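Local coordinates for protein CdiI toxin (Salmonella enterica subsp. enterica serovar Rubislaw str. ATCC 10717, PDB 4ZQU) that acts as the immunity protein of a contact-dependent growth inhibition system, neutralizing the toxic activity of its cognate CdiA toxin, at residues A8-V12 / D22-Y27; D33-H39 / D56-R62; V45-G51 / I164-R169; K118-I122 / I131-R135. All blocks are in the same frame, centred on the assembly; numbering follows the deposited sequence. Where two conformers were deposited one is given.

Contact 1: A8-V12 / D22-Y27; sequences AWASV and DTYSGY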
loop_
_atom_site.group_PDB
_atom_site.type_symbol
_atom_site.label_atom_id
_atom_site.label_comp_id
_atom_site.label_asym_id
_atom_site.label_seq_id
_atom_site.Cartn_x
_atom_site.Cartn_y
_atom_site.Cartn_z
ATOM N N ALA B 8 -10.851 7.981 8.873
ATOM C CA ALA B 8 -10.143 7.281 9.936
ATOM C C ALA B 8 -9.937 5.830 9.521
ATOM O O ALA B 8 -10.793 5.237 8.864
ATOM C CB ALA B 8 -10.912 7.367 11.243
ATOM N N TRP B 9 -8.799 5.260 9.897
ATOM C CA TRP B 9 -8.456 3.919 9.447
ATOM C C TRP B 9 -8.084 2.981 10.587
ATOM O O TRP B 9 -7.840 3.401 11.717
ATOM C CB TRP B 9 -7.301 3.971 8.444
ATOM C CG TRP B 9 -7.565 4.821 7.243
ATOM C CD1 TRP B 9 -8.100 4.417 6.058
ATOM C CD2 TRP B 9 -7.293 6.220 7.106
ATOM N NE1 TRP B 9 -8.182 5.477 5.189
ATOM C CE2 TRP B 9 -7.695 6.596 5.808
ATOM C CE3 TRP B 9 -6.754 7.191 7.952
ATOM C CZ2 TRP B 9 -7.573 7.901 5.339
ATOM C CZ3 TRP B 9 -6.635 8.485 7.486
ATOM C CH2 TRP B 9 -7.042 8.829 6.190
ATOM N N ALA B 10 -8.048 1.697 10.260
ATOM C CA ALA B 10 -7.606 0.664 11.177
ATOM C C ALA B 10 -7.286 -0.569 10.350
ATOM O O ALA B 10 -7.681 -0.655 9.187
ATOM C CB ALA B 10 -8.670 0.364 12.221
ATOM N N SER B 11 -6.566 -1.518 10.939
ATOM C CA SER B 11 -6.226 -2.747 10.231
ATOM C C SER B 11 -6.380 -3.972 11.126
ATOM O O SER B 11 -5.999 -3.949 12.298
ATOM C CB SER B 11 -4.801 -2.670 9.682
ATOM O OG SER B 11 -4.557 -3.713 8.754
ATOM N N VAL B 12 -6.935 -5.041 10.563
ATOM C CA VAL B 12 -7.188 -6.263 11.310
ATOM C C VAL B 12 -6.393 -7.444 10.762
ATOM O O VAL B 12 -6.490 -7.777 9.580
ATOM C CB VAL B 12 -8.689 -6.620 11.297
ATOM C CG1 VAL B 12 -8.930 -7.944 12.007
ATOM C CG2 VAL B 12 -9.498 -5.512 11.941
ATOM N N ASP B 22 -5.314 -2.773 14.840
ATOM C CA ASP B 22 -4.397 -1.646 15.000
ATOM C C ASP B 22 -4.950 -0.374 14.376
ATOM O O ASP B 22 -5.671 -0.423 13.385
ATOM C CB ASP B 22 -3.037 -1.952 14.368
ATOM C CG ASP B 22 -2.241 -2.963 15.152
ATOM O OD1 ASP B 22 -2.254 -4.148 14.763
ATOM O OD2 ASP B 22 -1.598 -2.571 16.148
ATOM N N THR B 23 -4.591 0.766 14.955
ATOM C CA THR B 23 -4.917 2.056 14.369
ATOM C C THR B 23 -4.008 2.358 13.180
ATOM O O THR B 23 -2.785 2.271 13.286
ATOM C CB THR B 23 -4.783 3.191 15.401
ATOM O OG1 THR B 23 -5.761 3.024 16.432
ATOM C CG2 THR B 23 -4.980 4.539 14.739
ATOM N N TYR B 24 -4.612 2.694 12.045
ATOM C CA TYR B 24 -3.874 3.195 10.893
ATOM C C TYR B 24 -4.196 4.664 10.692
ATOM O O TYR B 24 -5.286 5.118 11.035
ATOM C CB TYR B 24 -4.212 2.413 9.623
ATOM C CG TYR B 24 -3.366 1.186 9.396
ATOM C CD1 TYR B 24 -2.813 0.489 10.459
ATOM C CD2 TYR B 24 -3.114 0.726 8.110
ATOM C CE1 TYR B 24 -2.036 -0.634 10.245
ATOM C CE2 TYR B 24 -2.336 -0.387 7.886
ATOM C CZ TYR B 24 -1.802 -1.066 8.957
ATOM O OH TYR B 24 -1.031 -2.184 8.738
ATOM N N SER B 25 -3.251 5.406 10.132
ATOM C CA SER B 25 -3.444 6.831 9.922
ATOM C C SER B 25 -2.918 7.250 8.563
ATOM O O SER B 25 -2.041 6.599 8.003
ATOM C CB SER B 25 -2.751 7.634 11.022
ATOM O OG SER B 25 -3.292 7.327 12.294
ATOM N N GLY B 26 -3.457 8.339 8.032
ATOM C CA GLY B 26 -2.973 8.859 6.771
ATOM C C GLY B 26 -3.869 9.891 6.125
ATOM O O GLY B 26 -4.461 10.736 6.793
ATOM N N TYR B 27 -3.964 9.805 4.805
ATOM C CA TYR B 27 -4.643 10.799 3.995
ATOM C C TYR B 27 -5.255 10.088 2.804
ATOM O O TYR B 27 -6.471 9.948 2.699
ATOM C CB TYR B 27 -3.655 11.872 3.547
ATOM C CG TYR B 27 -4.264 13.080 2.877
ATOM C CD1 TYR B 27 -4.807 14.113 3.625
ATOM C CD2 TYR B 27 -4.265 13.204 1.493
ATOM C CE1 TYR B 27 -5.347 15.228 3.017
ATOM C CE2 TYR B 27 -4.807 14.315 0.875
ATOM C CZ TYR B 27 -5.346 15.325 1.641
ATOM O OH TYR B 27 -5.887 16.434 1.030
HETATM O O HOH W 1 -3.269 -5.031 12.263
#
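With chi1 at -88°, Tyr24 turns its ring along the sheet and over Ser11, while chi1 of -57° in Trp9 sends the indole the other way along the same face, beside Ser25 and Gly26. Ser11 CB lies over one face of the Tyr24 ring, 3.5 Å from its centroid and 16° off the normal, a CH-pi contact displaced toward the ring's rim. Where the two aromatic side chains leave the backbone, Trp9 CB and Tyr24 CB touch at 3.7 Å. The segments are neighbouring arms of the antiparallel beta hairpin made by strands 8-14 and 19-26. Ser11 and Asp22 form a hydrogen-bonded pair, with Ser11 N to Asp22 O at 2.8 Å and Asp22 N to Ser11 O at 2.9 Å. A water bridges Ser11 O to Asp22 OD1, an oxygen that also accepts from Trp97 NE1. Ala10 and Thr23 follow as a non-hydrogen-bonded pair, their side chains on the sheet face that helix 47-59 approaches; there Thr23 OG1 bonds Ala57 O. At the far end Trp9 CZ3 lies 3.2 Å from Gly26 O, and the indole runs on past the backbone of Tyr27. Tyr24 also packs on Gly75 of the CdiA-CT toxin chain.

Contact 2: D33-H39 / D56-R62; sequences DPLGVQH and DALSHSR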
loop_
_atom_site.group_PDB
_atom_site.type_symbol
_atom_site.label_atom_id
_atom_site.label_comp_id
_atom_site.label_asym_id
_atom_site.label_seq_id
_atom_site.Cartn_x
_atom_site.Cartn_y
_atom_site.Cartn_z
ATOM N N ASP B 33 0.079 3.348 12.771
ATOM C CA ASP B 33 0.364 4.562 13.526
ATOM C C ASP B 33 1.016 4.222 14.865
ATOM O O ASP B 33 0.383 3.612 15.725
ATOM C CB ASP B 33 -0.930 5.353 13.746
ATOM C CG ASP B 33 -0.690 6.754 14.275
ATOM O OD1 ASP B 33 0.440 7.064 14.700
ATOM O OD2 ASP B 33 -1.651 7.550 14.276
ATOM N N PRO B 34 2.285 4.625 15.052
ATOM C CA PRO B 34 2.986 4.379 16.319
ATOM C C PRO B 34 2.346 5.105 17.501
ATOM O O PRO B 34 2.638 4.780 18.647
ATOM C CB PRO B 34 4.397 4.915 16.049
ATOM C CG PRO B 34 4.231 5.884 14.929
ATOM C CD PRO B 34 3.146 5.310 14.074
ATOM N N LEU B 35 1.484 6.077 17.219
ATOM C CA LEU B 35 0.778 6.802 18.268
ATOM C C LEU B 35 -0.633 6.257 18.446
ATOM O O LEU B 35 -1.360 6.667 19.352
ATOM C CB LEU B 35 0.731 8.294 17.947
ATOM C CG LEU B 35 2.071 8.933 17.583
ATOM C CD1 LEU B 35 1.890 10.420 17.343
ATOM C CD2 LEU B 35 3.109 8.678 18.668
ATOM N N GLY B 36 -1.015 5.330 17.571
ATOM C CA GLY B 36 -2.330 4.719 17.626
ATOM C C GLY B 36 -2.398 3.629 18.677
ATOM O O GLY B 36 -1.432 3.403 19.406
ATOM N N VAL B 37 -3.538 2.948 18.755
ATOM C CA VAL B 37 -3.722 1.896 19.750
ATOM C C VAL B 37 -3.879 0.518 19.114
ATOM O O VAL B 37 -4.279 0.391 17.952
ATOM C CB VAL B 37 -4.947 2.173 20.642
ATOM C CG1 VAL B 37 -4.796 3.508 21.341
ATOM C CG2 VAL B 37 -6.223 2.143 19.819
ATOM N N GLN B 38 -3.556 -0.513 19.889
ATOM C CA GLN B 38 -3.697 -1.890 19.439
ATOM C C GLN B 38 -4.589 -2.683 20.383
ATOM O O GLN B 38 -4.464 -2.582 21.604
ATOM C CB GLN B 38 -2.331 -2.567 19.330
ATOM C CG GLN B 38 -2.419 -4.032 18.946
ATOM C CD GLN B 38 -1.080 -4.729 18.984
ATOM O OE1 GLN B 38 -0.818 -5.547 19.866
ATOM N NE2 GLN B 38 -0.221 -4.414 18.024
ATOM N N HIS B 39 -5.495 -3.472 19.812
ATOM C CA HIS B 39 -6.345 -4.351 20.604
ATOM C C HIS B 39 -6.156 -5.803 20.184
ATOM O O HIS B 39 -6.491 -6.186 19.063
ATOM C CB HIS B 39 -7.816 -3.948 20.472
ATOM C CG HIS B 39 -8.117 -2.579 20.999
ATOM N ND1 HIS B 39 -7.973 -2.245 22.328
ATOM C CD2 HIS B 39 -8.556 -1.461 20.375
ATOM C CE1 HIS B 39 -8.307 -0.977 22.499
ATOM N NE2 HIS B 39 -8.665 -0.479 21.331
ATOM N N ASP B 56 -12.688 2.132 18.868
ATOM C CA ASP B 56 -11.687 2.778 19.711
ATOM C C ASP B 56 -10.390 3.006 18.937
ATOM O O ASP B 56 -9.742 4.042 19.084
ATOM C CB ASP B 56 -11.423 1.939 20.960
ATOM C CG ASP B 56 -10.384 2.560 21.869
ATOM O OD1 ASP B 56 -10.705 3.552 22.556
ATOM O OD2 ASP B 56 -9.247 2.047 21.903
ATOM N N ALA B 57 -10.023 2.032 18.111
ATOM C CA ALA B 57 -8.850 2.146 17.254
ATOM C C ALA B 57 -9.037 3.251 16.220
ATOM O O ALA B 57 -8.110 4.003 15.928
ATOM C CB ALA B 57 -8.567 0.821 16.569
ATOM N N LEU B 58 -10.246 3.338 15.671
ATOM C CA LEU B 58 -10.578 4.361 14.684
ATOM C C LEU B 58 -10.516 5.758 15.281
ATOM O O LEU B 58 -10.142 6.717 14.605
ATOM C CB LEU B 58 -11.973 4.115 14.099
ATOM C CG LEU B 58 -12.112 3.021 13.042
ATOM C CD1 LEU B 58 -13.566 2.819 12.674
ATOM C CD2 LEU B 58 -11.310 3.388 11.818
ATOM N N SER B 59 -10.889 5.869 16.551
ATOM C CA SER B 59 -10.918 7.158 17.224
ATOM C C SER B 59 -9.513 7.731 17.399
ATOM O O SER B 59 -9.347 8.937 17.576
ATOM C CB SER B 59 -11.612 7.034 18.582
ATOM O OG SER B 59 -10.977 6.062 19.393
ATOM N N HIS B 60 -8.509 6.861 17.343
ATOM C CA HIS B 60 -7.122 7.288 17.491
ATOM C C HIS B 60 -6.445 7.519 16.149
ATOM O O HIS B 60 -5.257 7.830 16.091
ATOM C CB HIS B 60 -6.331 6.259 18.296
ATOM C CG HIS B 60 -6.691 6.231 19.746
ATOM N ND1 HIS B 60 -7.855 5.660 20.213
ATOM C CD2 HIS B 60 -6.051 6.725 20.833
ATOM C CE1 HIS B 60 -7.911 5.793 21.525
ATOM N NE2 HIS B 60 -6.831 6.435 21.927
ATOM N N SER B 61 -7.205 7.367 15.071
ATOM C CA SER B 61 -6.665 7.552 13.733
ATOM C C SER B 61 -6.433 9.024 13.436
ATOM O O SER B 61 -7.208 9.885 13.855
ATOM C CB SER B 61 -7.600 6.943 12.688
ATOM O OG SER B 61 -7.054 7.067 11.387
ATOM N N ARG B 62 -5.357 9.304 12.709
ATOM C CA ARG B 62 -5.005 10.671 12.358
ATOM C C ARG B 62 -5.181 10.946 10.870
ATOM O O ARG B 62 -4.872 10.106 10.028
ATOM C CB ARG B 62 -3.564 10.971 12.768
ATOM C CG ARG B 62 -3.346 11.051 14.263
ATOM C CD ARG B 62 -1.917 11.436 14.574
ATOM N NE ARG B 62 -0.984 10.354 14.278
ATOM C CZ ARG B 62 0.303 10.534 14.000
ATOM N NH1 ARG B 62 0.810 11.760 13.968
ATOM N NH2 ARG B 62 1.082 9.490 13.748
HETATM O O HOH W 2 -2.706 8.166 16.589
#
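A type I beta turn from Asp33 to Gly36, with an Asx turn inside it, faces the C-terminal end of helix 47-59 and the loop that follows. Arg62 takes the Asp33 carboxylate side-on in a salt bridge, NE reaching OD2 at 2.9 Å and NH2 reaching OD1 at 2.7 Å. The NE bond is nearly straight (169°) and arrives on the syn side of OD2, whereas NH2 meets OD1 from above the carboxylate plane. Leu35 N comes to OD1 from the opposite face, closing the Asx turn, so the carboxylate is held by both the turn and the arginine. Leu35 CD1 lies over the guanidinium centre, 3.7 Å from Arg62 CZ. Ser25 OG also bonds Asp33 OD2, and Asp81 is a second salt-bridge partner of Arg62. Where the chain heads back into strand 30-41 of the antiparallel sheet, Val37 divides its methyls between helix and loop: CG1 sits over the His60 ring centre at 3.5 Å, and CG2 touches Ala57 CA. His60 ND1 donates to Asp56 O, fixing the rotation of that ring. His39, with chi1 at -63°, brings NE2 to Asp56 OD2 at 2.7 Å, the oxygen lying in the imidazole plane and receiving the bond on its anti side.

Contact 3: V45-G51 / I164-R169; sequences VSDLDLG and IGAGLR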
loop_
_atom_site.group_PDB
_atom_site.type_symbol
_atom_site.label_atom_id
_atom_site.label_comp_id
_atom_site.label_asym_id
_atom_site.label_seq_id
_atom_site.Cartn_x
_atom_site.Cartn_y
_atom_site.Cartn_z
ATOM N N VAL B 45 -13.979 -13.410 20.371
ATOM C CA VAL B 45 -14.453 -12.171 20.988
ATOM C C VAL B 45 -15.866 -11.841 20.491
ATOM O O VAL B 45 -16.181 -12.063 19.321
ATOM C CB VAL B 45 -13.495 -10.992 20.677
ATOM C CG1 VAL B 45 -13.117 -10.984 19.200
ATOM C CG2 VAL B 45 -14.086 -9.654 21.108
ATOM N N SER B 46 -16.720 -11.335 21.378
ATOM C CA SER B 46 -18.076 -10.934 21.000
ATOM C C SER B 46 -18.062 -9.806 19.970
ATOM O O SER B 46 -17.131 -9.002 19.935
ATOM C CB SER B 46 -18.871 -10.497 22.235
ATOM O OG SER B 46 -18.427 -9.239 22.713
ATOM N N ASP B 47 -19.098 -9.748 19.139
ATOM C CA ASP B 47 -19.202 -8.712 18.112
ATOM C C ASP B 47 -19.306 -7.321 18.725
ATOM O O ASP B 47 -18.965 -6.328 18.087
ATOM C CB ASP B 47 -20.407 -8.971 17.199
ATOM C CG ASP B 47 -20.192 -10.151 16.267
ATOM O OD1 ASP B 47 -19.054 -10.664 16.205
ATOM O OD2 ASP B 47 -21.156 -10.564 15.587
ATOM N N LEU B 48 -19.782 -7.256 19.963
ATOM C CA LEU B 48 -19.870 -5.991 20.681
ATOM C C LEU B 48 -18.472 -5.490 21.018
ATOM O O LEU B 48 -18.104 -4.372 20.660
ATOM C CB LEU B 48 -20.707 -6.149 21.957
ATOM C CG LEU B 48 -21.207 -4.893 22.685
ATOM C CD1 LEU B 48 -22.396 -5.243 23.564
ATOM C CD2 LEU B 48 -20.122 -4.231 23.523
ATOM N N ASP B 49 -17.705 -6.325 21.716
ATOM C CA ASP B 49 -16.353 -5.969 22.138
ATOM C C ASP B 49 -15.436 -5.753 20.947
ATOM O O ASP B 49 -14.725 -4.751 20.874
ATOM C CB ASP B 49 -15.774 -7.050 23.050
ATOM C CG ASP B 49 -16.478 -7.123 24.386
ATOM O OD1 ASP B 49 -17.093 -6.113 24.789
ATOM O OD2 ASP B 49 -16.413 -8.189 25.034
ATOM N N LEU B 50 -15.454 -6.705 20.020
ATOM C CA LEU B 50 -14.676 -6.607 18.793
ATOM C C LEU B 50 -14.993 -5.320 18.039
ATOM O O LEU B 50 -14.109 -4.697 17.457
ATOM C CB LEU B 50 -14.946 -7.815 17.896
ATOM C CG LEU B 50 -14.315 -7.772 16.504
ATOM C CD1 LEU B 50 -12.796 -7.746 16.614
ATOM C CD2 LEU B 50 -14.788 -8.945 15.656
ATOM N N GLY B 51 -16.261 -4.927 18.063
ATOM C CA GLY B 51 -16.702 -3.721 17.389
ATOM C C GLY B 51 -16.280 -2.460 18.113
ATOM O O GLY B 51 -16.019 -1.433 17.488
ATOM N N ILE B 164 -20.842 -3.492 13.830
ATOM C CA ILE B 164 -19.509 -3.291 13.275
ATOM C C ILE B 164 -18.644 -4.540 13.446
ATOM O O ILE B 164 -17.998 -4.991 12.497
ATOM C CB ILE B 164 -18.817 -2.079 13.925
ATOM C CG1 ILE B 164 -19.540 -0.790 13.526
ATOM C CG2 ILE B 164 -17.358 -2.012 13.514
ATOM C CD1 ILE B 164 -18.953 0.466 14.131
ATOM N N GLY B 165 -18.642 -5.101 14.652
ATOM C CA GLY B 165 -17.925 -6.337 14.912
ATOM C C GLY B 165 -18.441 -7.469 14.044
ATOM O O GLY B 165 -17.668 -8.296 13.560
ATOM N N ALA B 166 -19.757 -7.499 13.842
ATOM C CA ALA B 166 -20.391 -8.516 13.010
ATOM C C ALA B 166 -19.989 -8.367 11.545
ATOM O O ALA B 166 -19.739 -9.357 10.856
ATOM C CB ALA B 166 -21.903 -8.445 13.150
ATOM N N GLY B 167 -19.932 -7.125 11.076
ATOM C CA GLY B 167 -19.527 -6.849 9.712
ATOM C C GLY B 167 -18.083 -7.235 9.461
ATOM O O GLY B 167 -17.723 -7.668 8.367
ATOM N N LEU B 168 -17.254 -7.079 10.488
ATOM C CA LEU B 168 -15.842 -7.422 10.391
ATOM C C LEU B 168 -15.659 -8.917 10.168
ATOM O O LEU B 168 -14.839 -9.335 9.352
ATOM C CB LEU B 168 -15.094 -6.976 11.649
ATOM C CG LEU B 168 -13.590 -7.249 11.696
ATOM C CD1 LEU B 168 -12.908 -6.745 10.435
ATOM C CD2 LEU B 168 -12.983 -6.598 12.924
ATOM N N ARG B 169 -16.431 -9.720 10.891
ATOM C CA ARG B 169 -16.354 -11.168 10.748
ATOM C C ARG B 169 -16.857 -11.610 9.380
ATOM O O ARG B 169 -16.381 -12.598 8.822
ATOM C CB ARG B 169 -17.144 -11.857 11.858
ATOM C CG ARG B 169 -16.599 -11.556 13.239
ATOM C CD ARG B 169 -16.329 -12.832 14.004
ATOM N NE ARG B 169 -15.703 -12.571 15.296
ATOM C CZ ARG B 169 -15.210 -13.519 16.085
ATOM N NH1 ARG B 169 -15.272 -14.791 15.710
ATOM N NH2 ARG B 169 -14.652 -13.199 17.245
#
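Leu50 overlaps the neighbouring helix with both methyls: CD1 meets Leu168 CD2 at 3.9 Å, and CD2 rests 3.6 Å from Gly165 O. Its CG stands anti to the backbone N (chi1 174°), which carries the two methyl groups across to the other helix. This is a nearly perpendicular helix-helix crossing between the first turn of helix 47-59 and the middle of helix 161-172, the short axes meeting at 91° and approaching to 7.4 Å. Glycines on both sides allow such closeness. With no side chains between them the backbones come together, Gly51 CA lying 3.6 Å from Gly165 N. Gly165 CA directs a hydrogen at Asp47 O, a CA-H...O contact of 3.3 Å. Ser46 is the N-cap of the first helix, its OG accepting from Asp49 N. One residue on, the Asp47 carboxylate reaches across to the other helix and lays OD2 against Ala166 CB. OD1 of the same group faces Arg169 in a long salt bridge, with the oxygen well out of the guanidinium plane; the attraction is probably one of charge alone. Leu168 continues inward to Ile131 of the sheet, and Arg169 has a weak bond from NH1 to Pro43 O. At the outer end of the arginine, Val45 CG1 meets the guanidinium at its edge, 3.3 Å from Arg169 NH2.

Contact 4: K118-I122 / I131-R135; sequences KSCDI and ISPTR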
loop_
_atom_site.group_PDB
_atom_site.type_symbol
_atom_site.label_atom_id
_atom_site.label_comp_id
_atom_site.label_asym_id
_atom_site.label_seq_id
_atom_site.Cartn_x
_atom_site.Cartn_y
_atom_site.Cartn_z
ATOM N N LYS B 118 -5.067 -13.715 7.901
ATOM C CA LYS B 118 -5.869 -12.930 6.971
ATOM C C LYS B 118 -5.834 -11.459 7.375
ATOM O O LYS B 118 -5.515 -11.134 8.520
ATOM C CB LYS B 118 -7.301 -13.442 6.932
ATOM N N SER B 119 -6.164 -10.570 6.442
ATOM C CA SER B 119 -6.126 -9.136 6.722
ATOM C C SER B 119 -7.337 -8.395 6.168
ATOM O O SER B 119 -7.728 -8.592 5.018
ATOM C CB SER B 119 -4.846 -8.518 6.156
ATOM O OG SER B 119 -4.785 -7.129 6.434
ATOM N N CYS B 120 -7.920 -7.531 6.997
ATOM C CA CYS B 120 -9.045 -6.697 6.585
ATOM C C CYS B 120 -8.752 -5.215 6.815
ATOM O O CYS B 120 -8.248 -4.827 7.869
ATOM C CB CYS B 120 -10.320 -7.097 7.333
ATOM S SG CYS B 120 -10.986 -8.704 6.865
ATOM N N ASP B 121 -9.073 -4.395 5.820
ATOM C CA ASP B 121 -8.884 -2.954 5.909
ATOM C C ASP B 121 -10.150 -2.269 6.410
ATOM O O ASP B 121 -11.247 -2.594 5.970
ATOM C CB ASP B 121 -8.498 -2.380 4.546
ATOM C CG ASP B 121 -7.390 -3.164 3.877
ATOM O OD1 ASP B 121 -6.414 -3.528 4.568
ATOM O OD2 ASP B 121 -7.500 -3.421 2.660
ATOM N N ILE B 122 -9.995 -1.320 7.326
ATOM C CA ILE B 122 -11.127 -0.537 7.805
ATOM C C ILE B 122 -10.902 0.951 7.533
ATOM O O ILE B 122 -9.857 1.501 7.874
ATOM C CB ILE B 122 -11.382 -0.751 9.316
ATOM C CG1 ILE B 122 -12.029 -2.113 9.574
ATOM C CG2 ILE B 122 -12.289 0.334 9.868
ATOM C CD1 ILE B 122 -11.059 -3.258 9.654
ATOM N N ILE B 131 -15.312 -2.016 5.284
ATOM C CA ILE B 131 -14.456 -3.115 5.707
ATOM C C ILE B 131 -14.096 -3.961 4.490
ATOM O O ILE B 131 -14.967 -4.577 3.868
ATOM C CB ILE B 131 -15.135 -3.985 6.785
ATOM C CG1 ILE B 131 -15.757 -3.095 7.867
ATOM C CG2 ILE B 131 -14.136 -4.956 7.391
ATOM C CD1 ILE B 131 -16.418 -3.863 8.990
ATOM N N SER B 132 -12.811 -3.980 4.149
ATOM C CA SER B 132 -12.361 -4.570 2.894
ATOM C C SER B 132 -11.492 -5.805 3.109
ATOM O O SER B 132 -10.434 -5.726 3.728
ATOM C CB SER B 132 -11.593 -3.530 2.072
ATOM O OG SER B 132 -11.225 -4.045 0.803
ATOM N N PRO B 133 -11.939 -6.958 2.587
ATOM C CA PRO B 133 -11.146 -8.187 2.671
ATOM C C PRO B 133 -9.969 -8.169 1.695
ATOM O O PRO B 133 -9.921 -7.326 0.797
ATOM C CB PRO B 133 -12.156 -9.275 2.305
ATOM C CG PRO B 133 -13.112 -8.587 1.387
ATOM C CD PRO B 133 -13.213 -7.166 1.876
ATOM N N THR B 134 -9.025 -9.088 1.878
ATOM C CA THR B 134 -7.852 -9.162 1.014
ATOM C C THR B 134 -7.579 -10.587 0.554
ATOM O O THR B 134 -8.164 -11.541 1.067
ATOM C CB THR B 134 -6.582 -8.638 1.719
ATOM O OG1 THR B 134 -6.327 -9.420 2.894
ATOM C CG2 THR B 134 -6.742 -7.180 2.109
ATOM N N ARG B 135 -6.687 -10.723 -0.422
ATOM C CA ARG B 135 -6.149 -12.027 -0.785
ATOM C C ARG B 135 -4.713 -12.114 -0.286
ATOM O O ARG B 135 -3.859 -11.323 -0.687
ATOM C CB ARG B 135 -6.206 -12.260 -2.297
ATOM C CG ARG B 135 -5.526 -13.552 -2.738
ATOM C CD ARG B 135 -5.973 -14.001 -4.122
ATOM N NE ARG B 135 -6.157 -12.883 -5.043
ATOM C CZ ARG B 135 -7.024 -12.881 -6.048
ATOM N NH1 ARG B 135 -7.800 -13.936 -6.256
ATOM N NH2 ARG B 135 -7.123 -11.822 -6.841
#
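Ile122 and Ile131 lie side by side and point the same way, Ile122 CG1 touching Ile131 CG2 at 4.2 Å on the buried face of the sheet. Cys120 and Pro133 lie on this face too, Cys120 SG coming within 4.2 Å of Pro133 CA. Helix 161-172 closes over the layer, with Leu168 and Ala171 against Ile131, and Ala171 and Leu172 against Cys120. Between the apolar pairs the backbones are drawn tightly together at the hydrogen-bonded pair of Asp121 and Ser132: Asp121 N reaches Ser132 O and Ser132 N reaches Asp121 O, each at 2.8 Å and 166°. The same two carbonyls also receive CA-H...O contacts, Cys120 CA to Ser132 O and Ile131 CA to Asp121 O.

The opposite face is more polar and more open. Asp121 and Ser132 are partly exposed there, and their side chains touch through their CB atoms, at 4.1 Å. Their polar ends turn to other partners: Asp121 OD2 forms a salt bridge with Lys70 of the CdiA-CT toxin chain, and Ser132 OG bonds Asn152. Farther along, a side chain adds to the pairing. Thr134 holds OG1 between its backbone N and carbonyl carbon (chi1 60°) and donates to Ser119 O at 2.7 Å, tilted from the carbonyl plane. Pro133 O accepts from the same toxin lysine. The arrangement is an antiparallel beta hairpin, strands 118-124 and 129-138, with one face against a helix and the other meeting the toxin.

Overall arrangement
From the N terminus, contact 1 closes the first hairpin, and contact 2 then folds the end of helix 47-59 back onto the next strand, 30-41. The start of that helix enters contact 3, whose partner comes 113 residues later; the segments of contacts 2 and 3 therefore alternate along the chain. Contact 4, a local hairpin, falls wholly within the long loop that contact 3 spans. Strands 8-14 and 118-124 pair, making contacts 1 and 4 parts of one antiparallel sheet, with centres about 12 Å apart. Leu58 packs on Ile122 and Leu168 on Val12, tying helices 47-59 and 161-172 to this sheet.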